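Long-range contacts in peptidase, zinc-dependent (Methanocorpusculum labreanum, PDB 3LMC), which probably acts as a zinc-dependent metallopeptidase of family M54, cutting peptide bonds at a zinc site: residues A[17-22]-A[138-143]; A[24-29]-A[146-151]; A[109-114]-A[152-157]; A[142-147]-A[179-184]. All coordinates share one frame; numbering follows the deposited sequence.

Contact 1 of 4, residues A[17-22]-A[138-143]; sequences RPVSEE and ALIDRI
Ile140 lies against three residues of the segment 17-22 and uses two different branches to do so. Its CD1 reaches the ring of Pro18, 3.8 Å from CB. Its CG2 meets CG2 of Val19 at 4.0 Å and also touches the carboxylate end of Glu22, 3.9 Å from OE2. CG2 stands anti to the backbone N of Ile140, while CG1 is anti to the carbonyl carbon (chi1 -66°) and carries CD1 toward the proline. One turn further on, CG2 of Ile143 touches CG1 of Val19 at 3.9 Å, the two side chains crossing at about a right angle. The valine thus sets one methyl on each isoleucine. The helical segments 17-22 and 138-143 run in broadly the same direction, 40° apart, with axes 9.5 Å from each other at closest approach. Glu22 holds a salt bridge with Lys181 through OE1, and Asp141 OD1 pairs with the same lysine. An alanine at Ile140 would lose both CG2 and CD1, and would probably leave a gap between Pro18, Val19 and Glu22. The contact is apolar helix packing, partly buried, and the lysine probably eases the repulsion between the two nearby carboxylates at its edge.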
loop_
_atom_site.group_PDB
_atom_site.type_symbol
_atom_site.label_atom_id
_atom_site.label_comp_id
_atom_site.label_asym_id
_atom_site.label_seq_id
_atom_site.Cartn_x
_atom_site.Cartn_y
_atom_site.Cartn_z
ATOM N N ARG A 17 -12.420 1.120 6.416
ATOM C CA ARG A 17 -12.298 0.605 7.767
ATOM C C ARG A 17 -11.923 -0.885 7.787
ATOM O O ARG A 17 -10.946 -1.262 8.432
ATOM C CB ARG A 17 -13.576 0.878 8.551
ATOM C CG ARG A 17 -13.552 0.383 9.973
ATOM C CD ARG A 17 -14.892 0.660 10.623
ATOM N NE ARG A 17 -14.972 0.137 11.980
ATOM C CZ ARG A 17 -16.056 0.226 12.740
ATOM N NH1 ARG A 17 -17.144 0.823 12.267
ATOM N NH2 ARG A 17 -16.053 -0.278 13.969
ATOM N N PRO A 18 -12.679 -1.735 7.060
ATOM C CA PRO A 18 -12.330 -3.162 7.029
ATOM C C PRO A 18 -10.899 -3.398 6.560
ATOM O O PRO A 18 -10.181 -4.201 7.153
ATOM C CB PRO A 18 -13.319 -3.758 6.006
ATOM C CG PRO A 18 -14.419 -2.794 5.928
ATOM C CD PRO A 18 -13.828 -1.433 6.187
ATOM N N VAL A 19 -10.485 -2.714 5.501
ATOM C CA VAL A 19 -9.112 -2.857 5.028
ATOM C C VAL A 19 -8.092 -2.484 6.113
ATOM O O VAL A 19 -7.125 -3.209 6.372
ATOM C CB VAL A 19 -8.858 -2.020 3.771
ATOM C CG1 VAL A 19 -7.344 -1.939 3.491
ATOM C CG2 VAL A 19 -9.606 -2.637 2.592
ATOM N N SER A 20 -8.315 -1.344 6.751
ATOM C CA SER A 20 -7.504 -0.929 7.886
ATOM C C SER A 20 -7.429 -2.026 8.967
ATOM O O SER A 20 -6.362 -2.311 9.500
ATOM C CB SER A 20 -8.118 0.330 8.495
ATOM O OG SER A 20 -7.381 0.734 9.628
ATOM N N GLU A 21 -8.567 -2.632 9.297
ATOM C CA GLU A 21 -8.623 -3.571 10.427
ATOM C C GLU A 21 -7.963 -4.903 10.112
ATOM O O GLU A 21 -7.296 -5.475 10.969
ATOM C CB GLU A 21 -10.075 -3.764 10.904
ATOM C CG GLU A 21 -10.645 -2.486 11.516
ATOM C CD GLU A 21 -12.139 -2.532 11.723
ATOM O OE1 GLU A 21 -12.740 -3.612 11.518
ATOM O OE2 GLU A 21 -12.711 -1.484 12.098
ATOM N N GLU A 22 -8.135 -5.380 8.880
ATOM C CA GLU A 22 -7.500 -6.621 8.429
ATOM C C GLU A 22 -5.998 -6.453 8.162
ATOM O O GLU A 22 -5.217 -7.393 8.342
ATOM C CB GLU A 22 -8.180 -7.122 7.161
ATOM C CG GLU A 22 -9.665 -7.357 7.299
ATOM C CD GLU A 22 -10.192 -8.347 6.265
ATOM O OE1 GLU A 22 -9.377 -8.934 5.519
ATOM O OE2 GLU A 22 -11.416 -8.557 6.218
ATOM N N ALA A 138 -14.392 -9.305 -2.056
ATOM C CA ALA A 138 -13.244 -9.639 -2.896
ATOM C C ALA A 138 -12.261 -8.478 -2.935
ATOM O O ALA A 138 -11.061 -8.686 -2.827
ATOM C CB ALA A 138 -13.670 -10.009 -4.312
ATOM N N LEU A 139 -12.767 -7.257 -3.092
ATOM C CA LEU A 139 -11.867 -6.117 -3.228
ATOM C C LEU A 139 -11.090 -5.853 -1.936
ATOM O O LEU A 139 -9.906 -5.515 -1.990
ATOM C CB LEU A 139 -12.605 -4.850 -3.664
ATOM C CG LEU A 139 -11.658 -3.664 -3.922
ATOM C CD1 LEU A 139 -10.486 -4.062 -4.842
ATOM C CD2 LEU A 139 -12.411 -2.436 -4.488
ATOM N N ILE A 140 -11.762 -5.984 -0.789
ATOM C CA ILE A 140 -11.102 -5.893 0.520
ATOM C C ILE A 140 -10.011 -6.966 0.629
ATOM O O ILE A 140 -8.864 -6.679 0.997
ATOM C CB ILE A 140 -12.124 -6.081 1.674
ATOM C CG1 ILE A 140 -13.123 -4.920 1.715
ATOM C CG2 ILE A 140 -11.398 -6.223 3.034
ATOM C CD1 ILE A 140 -14.344 -5.175 2.612
ATOM N N ASP A 141 -10.360 -8.205 0.293
ATOM C CA ASP A 141 -9.385 -9.296 0.319
ATOM C C ASP A 141 -8.135 -8.910 -0.446
ATOM O O ASP A 141 -7.019 -9.101 0.035
ATOM C CB ASP A 141 -9.923 -10.556 -0.348
ATOM C CG ASP A 141 -11.016 -11.227 0.447
ATOM O OD1 ASP A 141 -11.151 -10.949 1.655
ATOM O OD2 ASP A 141 -11.741 -12.042 -0.158
ATOM N N ARG A 142 -8.329 -8.422 -1.666
ATOM C CA ARG A 142 -7.205 -8.148 -2.554
ATOM C C ARG A 142 -6.340 -6.992 -2.070
ATOM O O ARG A 142 -5.109 -7.113 -2.031
ATOM C CB ARG A 142 -7.705 -7.905 -3.974
ATOM C CG ARG A 142 -8.313 -9.154 -4.584
ATOM C CD ARG A 142 -9.098 -8.821 -5.868
ATOM N NE ARG A 142 -9.564 -10.041 -6.509
ATOM C CZ ARG A 142 -10.702 -10.143 -7.195
ATOM N NH1 ARG A 142 -11.504 -9.089 -7.334
ATOM N NH2 ARG A 142 -11.044 -11.311 -7.727
ATOM N N ILE A 143 -6.973 -5.892 -1.665
ATOM C CA ILE A 143 -6.217 -4.739 -1.158
ATOM C C ILE A 143 -5.430 -5.072 0.100
ATOM O O ILE A 143 -4.324 -4.586 0.293
ATOM C CB ILE A 143 -7.118 -3.547 -0.827
ATOM C CG1 ILE A 143 -7.890 -3.108 -2.073
ATOM C CG2 ILE A 143 -6.278 -2.381 -0.257
ATOM C CD1 ILE A 143 -8.806 -1.919 -1.836
#

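Contact 2 of 4, residues A[24-29]-A[146-151]; sequences SAVLEM and EGAHEI. With ZN (zinc ion), chain C.
Leu27 and Ile151 make the main apolar overlap between the end of helix 16-27 and helix 136-154. CD2 of Leu27 lies 3.9 Å from CG2 of Ile151. CD1 of the leucine meets both CG2 and CD1 of the same isoleucine, and the two side chains cross at about a right angle. Next to them, CG1 of Val26 touches CB of Ala148 at 3.8 Å. That methyl sits between the backbone N and the carbonyl carbon of the valine (chi1 68°). The small side chain of Ala148 probably lets the valine approach the helix. Met29, a selenomethionine, brings its CE within 4.4 Å of Ile151 CG2.

In segment 24-29 the polar bonds close the helix end. The helix 16-27 ends in a Schellman motif, with Glu28 at positive phi and Met29 N bonded to Ser24 O. Ser24 OG adds a bond of 2.8 Å to Met29 O, approaching from above the carbonyl plane.

Metal bonding occupies another side of helix 136-154. His149 points away from segment 24-29, and its NE2 binds the zinc ion at 2.2 Å. His153 and His159 are the other protein ligands. Ile166 O accepts a bond from His149 ND1, which probably helps to fix the ring. Water 1 binds the zinc and donates to Glu150 OE1 at 2.9 Å, an arrangement consistent with the glutamate of an HExxH zinc-peptidase motif. One helix therefore serves two chemistries, with hydrocarbon packing toward 24-29 and metal ligation on another side.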
loop_
_atom_site.group_PDB
_atom_site.type_symbol
_atom_site.label_atom_id
_atom_site.label_comp_id
_atom_site.label_asym_id
_atom_site.label_seq_id
_atom_site.Cartn_x
_atom_site.Cartn_y
_atom_site.Cartn_z
ATOM N N SER A 24 -4.242 -4.437 9.901
ATOM C CA SER A 24 -3.716 -4.446 11.262
ATOM C C SER A 24 -3.617 -5.869 11.833
ATOM O O SER A 24 -2.658 -6.188 12.522
ATOM C CB SER A 24 -4.570 -3.575 12.176
ATOM O OG SER A 24 -4.182 -3.759 13.523
ATOM N N ALA A 25 -4.605 -6.719 11.550
ATOM C CA ALA A 25 -4.598 -8.085 12.079
ATOM C C ALA A 25 -3.506 -8.936 11.458
ATOM O O ALA A 25 -2.807 -9.644 12.158
ATOM C CB ALA A 25 -5.953 -8.759 11.897
ATOM N N VAL A 26 -3.355 -8.855 10.142
ATOM C CA VAL A 26 -2.396 -9.695 9.432
ATOM C C VAL A 26 -0.942 -9.265 9.713
ATOM O O VAL A 26 -0.045 -10.105 9.808
ATOM C CB VAL A 26 -2.713 -9.781 7.896
ATOM C CG1 VAL A 26 -2.481 -8.444 7.192
ATOM C CG2 VAL A 26 -1.889 -10.883 7.250
ATOM N N LEU A 27 -0.735 -7.960 9.877
ATOM C CA LEU A 27 0.570 -7.407 10.230
ATOM C C LEU A 27 0.843 -7.543 11.741
ATOM O O LEU A 27 2.000 -7.534 12.180
ATOM C CB LEU A 27 0.645 -5.935 9.820
ATOM C CG LEU A 27 0.612 -5.614 8.322
ATOM C CD1 LEU A 27 0.275 -4.143 8.090
ATOM C CD2 LEU A 27 1.927 -5.971 7.637
ATOM N N GLU A 28 -0.227 -7.673 12.526
ATOM C CA GLU A 28 -0.114 -7.710 13.981
ATOM C C GLU A 28 0.499 -6.405 14.466
ATOM O O GLU A 28 1.412 -6.415 15.297
ATOM C CB GLU A 28 0.742 -8.898 14.445
ATOM C CG GLU A 28 0.002 -10.222 14.498
ATOM C CD GLU A 28 0.934 -11.424 14.693
ATOM O OE1 GLU A 28 2.168 -11.256 14.617
ATOM O OE2 GLU A 28 0.429 -12.543 14.919
HETATM N N MSE A 29 -0.017 -5.294 13.939
HETATM C CA MSE A 29 0.470 -3.949 14.234
HETATM C C MSE A 29 -0.681 -2.953 14.072
HETATM O O MSE A 29 -1.528 -3.112 13.189
HETATM C CB MSE A 29 1.601 -3.555 13.267
HETATM C CG MSE A 29 2.804 -4.513 13.229
HETATM SE SE MSE A 29 4.324 -3.822 12.145
HETATM C CE MSE A 29 3.613 -4.099 10.363
ATOM N N GLU A 146 -2.327 -7.319 -0.972
ATOM C CA GLU A 146 -1.283 -6.624 -1.725
ATOM C C GLU A 146 -0.761 -5.452 -0.905
ATOM O O GLU A 146 0.410 -5.087 -1.003
ATOM C CB GLU A 146 -1.790 -6.172 -3.094
ATOM C CG GLU A 146 -0.847 -5.236 -3.830
ATOM C CD GLU A 146 0.404 -5.929 -4.349
ATOM O OE1 GLU A 146 0.489 -7.175 -4.244
ATOM O OE2 GLU A 146 1.298 -5.227 -4.873
ATOM N N GLY A 147 -1.625 -4.881 -0.073
ATOM C CA GLY A 147 -1.204 -3.852 0.865
ATOM C C GLY A 147 -0.254 -4.370 1.940
ATOM O O GLY A 147 0.739 -3.720 2.255
ATOM N N ALA A 148 -0.551 -5.534 2.519
ATOM C CA ALA A 148 0.336 -6.097 3.536
ATOM C C ALA A 148 1.660 -6.516 2.896
ATOM O O ALA A 148 2.708 -6.474 3.534
ATOM C CB ALA A 148 -0.320 -7.272 4.264
ATOM N N HIS A 149 1.602 -6.912 1.630
ATOM C CA HIS A 149 2.796 -7.253 0.860
ATOM C C HIS A 149 3.738 -6.048 0.761
ATOM O O HIS A 149 4.882 -6.112 1.188
ATOM C CB HIS A 149 2.383 -7.710 -0.541
ATOM C CG HIS A 149 3.536 -7.986 -1.451
ATOM N ND1 HIS A 149 4.019 -9.257 -1.673
ATOM C CD2 HIS A 149 4.305 -7.156 -2.193
ATOM C CE1 HIS A 149 5.041 -9.199 -2.507
ATOM N NE2 HIS A 149 5.232 -7.937 -2.839
ATOM N N GLU A 150 3.237 -4.950 0.202
ATOM C CA GLU A 150 4.000 -3.723 0.072
ATOM C C GLU A 150 4.546 -3.242 1.406
ATOM O O GLU A 150 5.697 -2.839 1.478
ATOM C CB GLU A 150 3.154 -2.616 -0.554
ATOM C CG GLU A 150 2.523 -2.968 -1.900
ATOM C CD GLU A 150 3.530 -3.499 -2.902
ATOM O OE1 GLU A 150 4.734 -3.584 -2.581
ATOM O OE2 GLU A 150 3.121 -3.832 -4.029
ATOM N N ILE A 151 3.719 -3.284 2.451
ATOM C CA ILE A 151 4.131 -2.848 3.784
ATOM C C ILE A 151 5.196 -3.763 4.390
ATOM O O ILE A 151 6.050 -3.315 5.160
ATOM C CB ILE A 151 2.941 -2.777 4.760
ATOM C CG1 ILE A 151 2.068 -1.551 4.441
ATOM C CG2 ILE A 151 3.458 -2.662 6.189
ATOM C CD1 ILE A 151 0.707 -1.549 5.177
HETATM ZN ZN ZN C . 6.817 -6.938 -3.985
HETATM O O HOH W 1 6.111 -4.834 -4.816
#

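Contact 3 of 4, residues A[109-114]-A[152-157]; sequences GLAYPK and GHLFGL. With ZN (zinc ion), chain C.
His153 packs against Ala111 while its far end binds metal. Its CB is 3.7 Å from CB of Ala111. The imidazole leaves with CG anti to the carbonyl carbon (chi1 -74°), and CD2 passes obliquely by the same alanine methyl at 4.2 Å. On the other branch, ND1 donates to Leu157 O at 2.9 Å, with an N-H...O angle of 149° and the acceptor tilted 19° from the ring plane. This bond probably limits rotation of the ring. At the tip, NE2 binds the zinc ion at 2.2 Å. His149 and His159 supply the other two protein ligands, and water 1 is also bound.

The next residue, Leu154, meets the segment 109-114 through CD1. This methyl lies 3.6 Å from CA of Pro113 and 3.8 Å from CB of Ala111. The proline ring also rests near the backbone, with CB and CG close to His153 O. Water 2 bridges the two backbones, donating to Pro113 O and to Leu154 O.

The contact joins the end of helix 136-154 to strand 106-112, one of the two edge strands of the five-stranded sheet. Ala118, on the adjoining strand 117-120, touches both Ala111 and Leu154. Leu110 and Tyr112 point away from segment 152-157 and meet helix 53-66. Beyond the zinc-binding helix, Phe155 and Leu157 pack on helix 185-191.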
loop_
_atom_site.group_PDB
_atom_site.type_symbol
_atom_site.label_atom_id
_atom_site.label_comp_id
_atom_site.label_asym_id
_atom_site.label_seq_id
_atom_site.Cartn_x
_atom_site.Cartn_y
_atom_site.Cartn_z
ATOM N N GLY A 109 0.936 -2.688 -7.061
ATOM C CA GLY A 109 1.478 -1.848 -6.003
ATOM C C GLY A 109 2.988 -1.761 -6.072
ATOM O O GLY A 109 3.604 -2.404 -6.915
ATOM N N LEU A 110 3.594 -0.984 -5.176
ATOM C CA LEU A 110 5.032 -0.796 -5.190
ATOM C C LEU A 110 5.464 -0.220 -3.854
ATOM O O LEU A 110 4.679 0.449 -3.185
ATOM C CB LEU A 110 5.419 0.165 -6.309
ATOM C CG LEU A 110 6.891 0.233 -6.686
ATOM C CD1 LEU A 110 7.328 -1.111 -7.244
ATOM C CD2 LEU A 110 7.113 1.317 -7.707
ATOM N N ALA A 111 6.711 -0.468 -3.465
ATOM C CA ALA A 111 7.208 0.028 -2.182
ATOM C C ALA A 111 8.549 0.700 -2.389
ATOM O O ALA A 111 9.291 0.326 -3.298
ATOM C CB ALA A 111 7.339 -1.118 -1.192
ATOM N N TYR A 112 8.840 1.708 -1.563
ATOM C CA TYR A 112 10.133 2.382 -1.560
ATOM C C TYR A 112 10.676 2.259 -0.143
ATOM O O TYR A 112 10.528 3.175 0.669
ATOM C CB TYR A 112 9.975 3.854 -1.927
ATOM C CG TYR A 112 11.252 4.539 -2.393
ATOM C CD1 TYR A 112 11.264 5.307 -3.555
ATOM C CD2 TYR A 112 12.439 4.410 -1.683
ATOM C CE1 TYR A 112 12.418 5.938 -3.995
ATOM C CE2 TYR A 112 13.608 5.035 -2.116
ATOM C CZ TYR A 112 13.586 5.803 -3.272
ATOM O OH TYR A 112 14.731 6.428 -3.718
ATOM N N PRO A 113 11.291 1.114 0.164
ATOM C CA PRO A 113 11.645 0.773 1.544
ATOM C C PRO A 113 12.484 1.852 2.210
ATOM O O PRO A 113 12.302 2.141 3.400
ATOM C CB PRO A 113 12.461 -0.515 1.386
ATOM C CG PRO A 113 11.937 -1.131 0.120
ATOM C CD PRO A 113 11.679 0.059 -0.784
ATOM N N LYS A 114 13.386 2.453 1.447
ATOM C CA LYS A 114 14.296 3.444 2.013
ATOM C C LYS A 114 13.541 4.663 2.575
ATOM O O LYS A 114 13.954 5.234 3.595
ATOM C CB LYS A 114 15.359 3.851 0.988
ATOM C CG LYS A 114 16.467 4.723 1.557
ATOM C CD LYS A 114 17.415 5.222 0.461
ATOM C CE LYS A 114 18.556 6.040 1.055
ATOM N NZ LYS A 114 19.546 6.463 0.025
ATOM N N GLY A 152 5.129 -5.049 4.058
ATOM C CA GLY A 152 6.157 -5.977 4.472
ATOM C C GLY A 152 7.503 -5.529 3.930
ATOM O O GLY A 152 8.481 -5.516 4.668
ATOM N N HIS A 153 7.554 -5.163 2.647
ATOM C CA HIS A 153 8.775 -4.595 2.054
ATOM C C HIS A 153 9.338 -3.416 2.863
ATOM O O HIS A 153 10.539 -3.280 3.037
ATOM C CB HIS A 153 8.499 -4.076 0.651
ATOM C CG HIS A 153 8.343 -5.138 -0.380
ATOM N ND1 HIS A 153 9.202 -6.209 -0.482
ATOM C CD2 HIS A 153 7.459 -5.264 -1.400
ATOM C CE1 HIS A 153 8.837 -6.964 -1.502
ATOM N NE2 HIS A 153 7.786 -6.409 -2.077
ATOM N N LEU A 154 8.459 -2.536 3.322
ATOM C CA LEU A 154 8.902 -1.398 4.118
ATOM C C LEU A 154 9.643 -1.856 5.390
ATOM O O LEU A 154 10.441 -1.111 5.973
ATOM C CB LEU A 154 7.701 -0.506 4.454
ATOM C CG LEU A 154 7.478 0.704 3.537
ATOM C CD1 LEU A 154 8.061 0.529 2.134
ATOM C CD2 LEU A 154 6.023 1.113 3.497
ATOM N N PHE A 155 9.393 -3.091 5.815
ATOM C CA PHE A 155 10.057 -3.623 6.994
ATOM C C PHE A 155 11.246 -4.520 6.659
ATOM O O PHE A 155 11.797 -5.168 7.537
ATOM C CB PHE A 155 9.057 -4.345 7.898
ATOM C CG PHE A 155 8.179 -3.411 8.674
ATOM C CD1 PHE A 155 8.589 -2.921 9.909
ATOM C CD2 PHE A 155 6.951 -2.996 8.163
ATOM C CE1 PHE A 155 7.777 -2.055 10.625
ATOM C CE2 PHE A 155 6.139 -2.135 8.870
ATOM C CZ PHE A 155 6.548 -1.662 10.105
ATOM N N GLY A 156 11.629 -4.556 5.386
ATOM C CA GLY A 156 12.815 -5.274 4.958
ATOM C C GLY A 156 12.606 -6.656 4.355
ATOM O O GLY A 156 13.560 -7.276 3.901
ATOM N N LEU A 157 11.373 -7.153 4.347
ATOM C CA LEU A 157 11.123 -8.459 3.751
ATOM C C LEU A 157 11.205 -8.409 2.231
ATOM O O LEU A 157 10.767 -7.439 1.601
ATOM C CB LEU A 157 9.764 -9.009 4.180
ATOM C CG LEU A 157 9.642 -9.591 5.585
ATOM C CD1 LEU A 157 9.798 -8.495 6.617
ATOM C CD2 LEU A 157 8.300 -10.277 5.737
HETATM ZN ZN ZN C . 6.817 -6.938 -3.985
HETATM O O HOH W 2 10.671 1.557 5.314
HETATM O O HOH W 1 6.111 -4.834 -4.816
#

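Contact 4 of 4, residues A[142-147]-A[179-184]; sequences RIVKEG and KRKYFC. With FE (Fe (III) ion), chain B.
Segment 179-184, a loop, passes beside helix 136-154 with Lys145 and Lys181 as its nearest pair, their CA atoms 6.2 Å apart, and Lys181 forms the centre of an inverse gamma turn. Lys145 bridges the gap. Its CG is anti to the carbonyl carbon (chi1 -73°), and the extended chain beyond CG carries NZ across to Lys179 O. The N...O distance is 2.6 Å, and the donor is tilted 30° from the carbonyl plane. The methylenes follow the same path, with CE 3.1 Å from that oxygen. CG of Lys145 also lies 4.3 Å from CG of Lys181. Val144 CG1 approaches the same Lys181 atom at 4.4 Å. The Lys181 ammonium is held by Asp141 and Glu22. Lys179 bends at chi3 (73°) and its NZ bonds Ile166 O. Glu146 OE1 is 4.4 Å from Lys179 NZ, too far for a salt bridge, though the opposite charges probably still attract. A methionine in place of Lys145 would probably leave Lys179 O without this donor and the loop less firmly tied to the helix. At the end of the loop, Cys184 SG binds the iron ion at 2.4 Å, with Cys160, Cys165 and Cys187 completing the four-cysteine site. The loop links helix 173-178 to helix 185-191, with Cys184 as the N-cap of the latter. Phe183 reaches helix 16-27 at Val26 and Leu27, while Lys145 also touches Leu176 of helix 173-178.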
loop_
_atom_site.group_PDB
_atom_site.type_symbol
_atom_site.label_atom_id
_atom_site.label_comp_id
_atom_site.label_asym_id
_atom_site.label_seq_id
_atom_site.Cartn_x
_atom_site.Cartn_y
_atom_site.Cartn_z
ATOM N N ARG A 142 -8.329 -8.422 -1.666
ATOM C CA ARG A 142 -7.205 -8.148 -2.554
ATOM C C ARG A 142 -6.340 -6.992 -2.070
ATOM O O ARG A 142 -5.109 -7.113 -2.031
ATOM C CB ARG A 142 -7.705 -7.905 -3.974
ATOM C CG ARG A 142 -8.313 -9.154 -4.584
ATOM C CD ARG A 142 -9.098 -8.821 -5.868
ATOM N NE ARG A 142 -9.564 -10.041 -6.509
ATOM C CZ ARG A 142 -10.702 -10.143 -7.195
ATOM N NH1 ARG A 142 -11.504 -9.089 -7.334
ATOM N NH2 ARG A 142 -11.044 -11.311 -7.727
ATOM N N ILE A 143 -6.973 -5.892 -1.665
ATOM C CA ILE A 143 -6.217 -4.739 -1.158
ATOM C C ILE A 143 -5.430 -5.072 0.100
ATOM O O ILE A 143 -4.324 -4.586 0.293
ATOM C CB ILE A 143 -7.118 -3.547 -0.827
ATOM C CG1 ILE A 143 -7.890 -3.108 -2.073
ATOM C CG2 ILE A 143 -6.278 -2.381 -0.257
ATOM C CD1 ILE A 143 -8.806 -1.919 -1.836
ATOM N N VAL A 144 -6.016 -5.883 0.975
ATOM C CA VAL A 144 -5.347 -6.263 2.205
ATOM C C VAL A 144 -4.098 -7.071 1.890
ATOM O O VAL A 144 -3.033 -6.839 2.460
ATOM C CB VAL A 144 -6.252 -7.143 3.069
ATOM C CG1 VAL A 144 -5.437 -7.788 4.207
ATOM C CG2 VAL A 144 -7.433 -6.333 3.602
ATOM N N LYS A 145 -4.250 -8.035 0.985
ATOM C CA LYS A 145 -3.176 -8.944 0.630
ATOM C C LYS A 145 -2.012 -8.238 -0.066
ATOM O O LYS A 145 -0.844 -8.516 0.214
ATOM C CB LYS A 145 -3.721 -10.026 -0.287
ATOM C CG LYS A 145 -4.612 -11.063 0.386
ATOM C CD LYS A 145 -5.288 -11.889 -0.710
ATOM C CE LYS A 145 -6.108 -13.015 -0.142
ATOM N NZ LYS A 145 -6.503 -13.924 -1.257
ATOM N N GLU A 146 -2.327 -7.319 -0.972
ATOM C CA GLU A 146 -1.283 -6.624 -1.725
ATOM C C GLU A 146 -0.761 -5.452 -0.905
ATOM O O GLU A 146 0.410 -5.087 -1.003
ATOM C CB GLU A 146 -1.790 -6.172 -3.094
ATOM C CG GLU A 146 -0.847 -5.236 -3.830
ATOM C CD GLU A 146 0.404 -5.929 -4.349
ATOM O OE1 GLU A 146 0.489 -7.175 -4.244
ATOM O OE2 GLU A 146 1.298 -5.227 -4.873
ATOM N N GLY A 147 -1.625 -4.881 -0.073
ATOM C CA GLY A 147 -1.204 -3.852 0.865
ATOM C C GLY A 147 -0.254 -4.370 1.940
ATOM O O GLY A 147 0.739 -3.720 2.255
ATOM N N LYS A 179 -3.204 -16.218 -2.866
ATOM C CA LYS A 179 -2.475 -15.864 -1.646
ATOM C C LYS A 179 -3.463 -15.885 -0.490
ATOM O O LYS A 179 -4.653 -15.653 -0.689
ATOM C CB LYS A 179 -1.825 -14.492 -1.759
ATOM C CG LYS A 179 -0.817 -14.380 -2.883
ATOM C CD LYS A 179 -0.423 -12.935 -3.079
ATOM C CE LYS A 179 0.466 -12.437 -1.962
ATOM N NZ LYS A 179 0.726 -10.972 -2.126
ATOM N N ARG A 180 -2.982 -16.199 0.705
ATOM C CA ARG A 180 -3.834 -16.203 1.893
ATOM C C ARG A 180 -3.476 -15.015 2.776
ATOM O O ARG A 180 -2.432 -14.388 2.584
ATOM C CB ARG A 180 -3.676 -17.498 2.693
ATOM C CG ARG A 180 -4.381 -18.716 2.097
ATOM C CD ARG A 180 -3.674 -19.208 0.848
ATOM N NE ARG A 180 -3.944 -20.619 0.585
ATOM C CZ ARG A 180 -4.771 -21.064 -0.356
ATOM N NH1 ARG A 180 -5.416 -20.210 -1.140
ATOM N NH2 ARG A 180 -4.949 -22.367 -0.514
ATOM N N LYS A 181 -4.359 -14.687 3.715
ATOM C CA LYS A 181 -4.077 -13.619 4.659
ATOM C C LYS A 181 -3.169 -14.221 5.718
ATOM O O LYS A 181 -3.620 -14.622 6.794
ATOM C CB LYS A 181 -5.374 -13.048 5.255
ATOM C CG LYS A 181 -6.159 -12.172 4.255
ATOM C CD LYS A 181 -7.563 -11.867 4.718
ATOM C CE LYS A 181 -8.401 -11.306 3.565
ATOM N NZ LYS A 181 -9.867 -11.310 3.867
ATOM N N TYR A 182 -1.879 -14.258 5.402
ATOM C CA TYR A 182 -0.958 -15.204 6.020
ATOM C C TYR A 182 0.489 -14.800 5.749
ATOM O O TYR A 182 0.884 -14.618 4.601
ATOM C CB TYR A 182 -1.224 -16.590 5.404
ATOM C CG TYR A 182 -0.290 -17.711 5.805
ATOM C CD1 TYR A 182 -0.297 -18.214 7.097
ATOM C CD2 TYR A 182 0.565 -18.304 4.877
ATOM C CE1 TYR A 182 0.536 -19.257 7.469
ATOM C CE2 TYR A 182 1.414 -19.356 5.242
ATOM C CZ TYR A 182 1.390 -19.823 6.543
ATOM O OH TYR A 182 2.210 -20.860 6.934
ATOM N N PHE A 183 1.274 -14.642 6.806
ATOM C CA PHE A 183 2.720 -14.582 6.663
ATOM C C PHE A 183 3.269 -15.935 7.079
ATOM O O PHE A 183 3.025 -16.372 8.206
ATOM C CB PHE A 183 3.309 -13.514 7.577
ATOM C CG PHE A 183 3.138 -12.111 7.071
ATOM C CD1 PHE A 183 4.002 -11.600 6.136
ATOM C CD2 PHE A 183 2.128 -11.299 7.556
ATOM C CE1 PHE A 183 3.861 -10.324 5.676
ATOM C CE2 PHE A 183 1.984 -10.013 7.092
ATOM C CZ PHE A 183 2.858 -9.523 6.155
ATOM N N CYS A 184 4.003 -16.604 6.189
ATOM C CA CYS A 184 4.574 -17.911 6.526
ATOM C C CYS A 184 5.565 -17.798 7.686
ATOM O O CYS A 184 5.831 -16.699 8.186
ATOM C CB CYS A 184 5.252 -18.552 5.317
ATOM S SG CYS A 184 6.846 -17.826 4.876
HETATM FE FE FE B . 6.642 -16.033 3.379
#

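Overall arrangement
Helix 136-154 runs through all four contacts. Contacts 1 and 2 hold the same pair of helices, 16-27 and 136-154, and both are hydrocarbon packing. Contact 1 is partly buried; contact 2 is buried. Contact 3 is a surface contact on the opposite side of the chain's centre from contact 1, and it joins the helix to an edge strand. Contact 4 is buried and relies on a lysine-to-carbonyl bond with a loop. Contacts 2 and 3 share the zinc ion and water 1, whereas contact 4 leads to the iron site. Lys181 ties contact 4 to contact 1 by salt bridges, and Val26 of contact 2 packs on Tyr182 and Phe183 of contact 4.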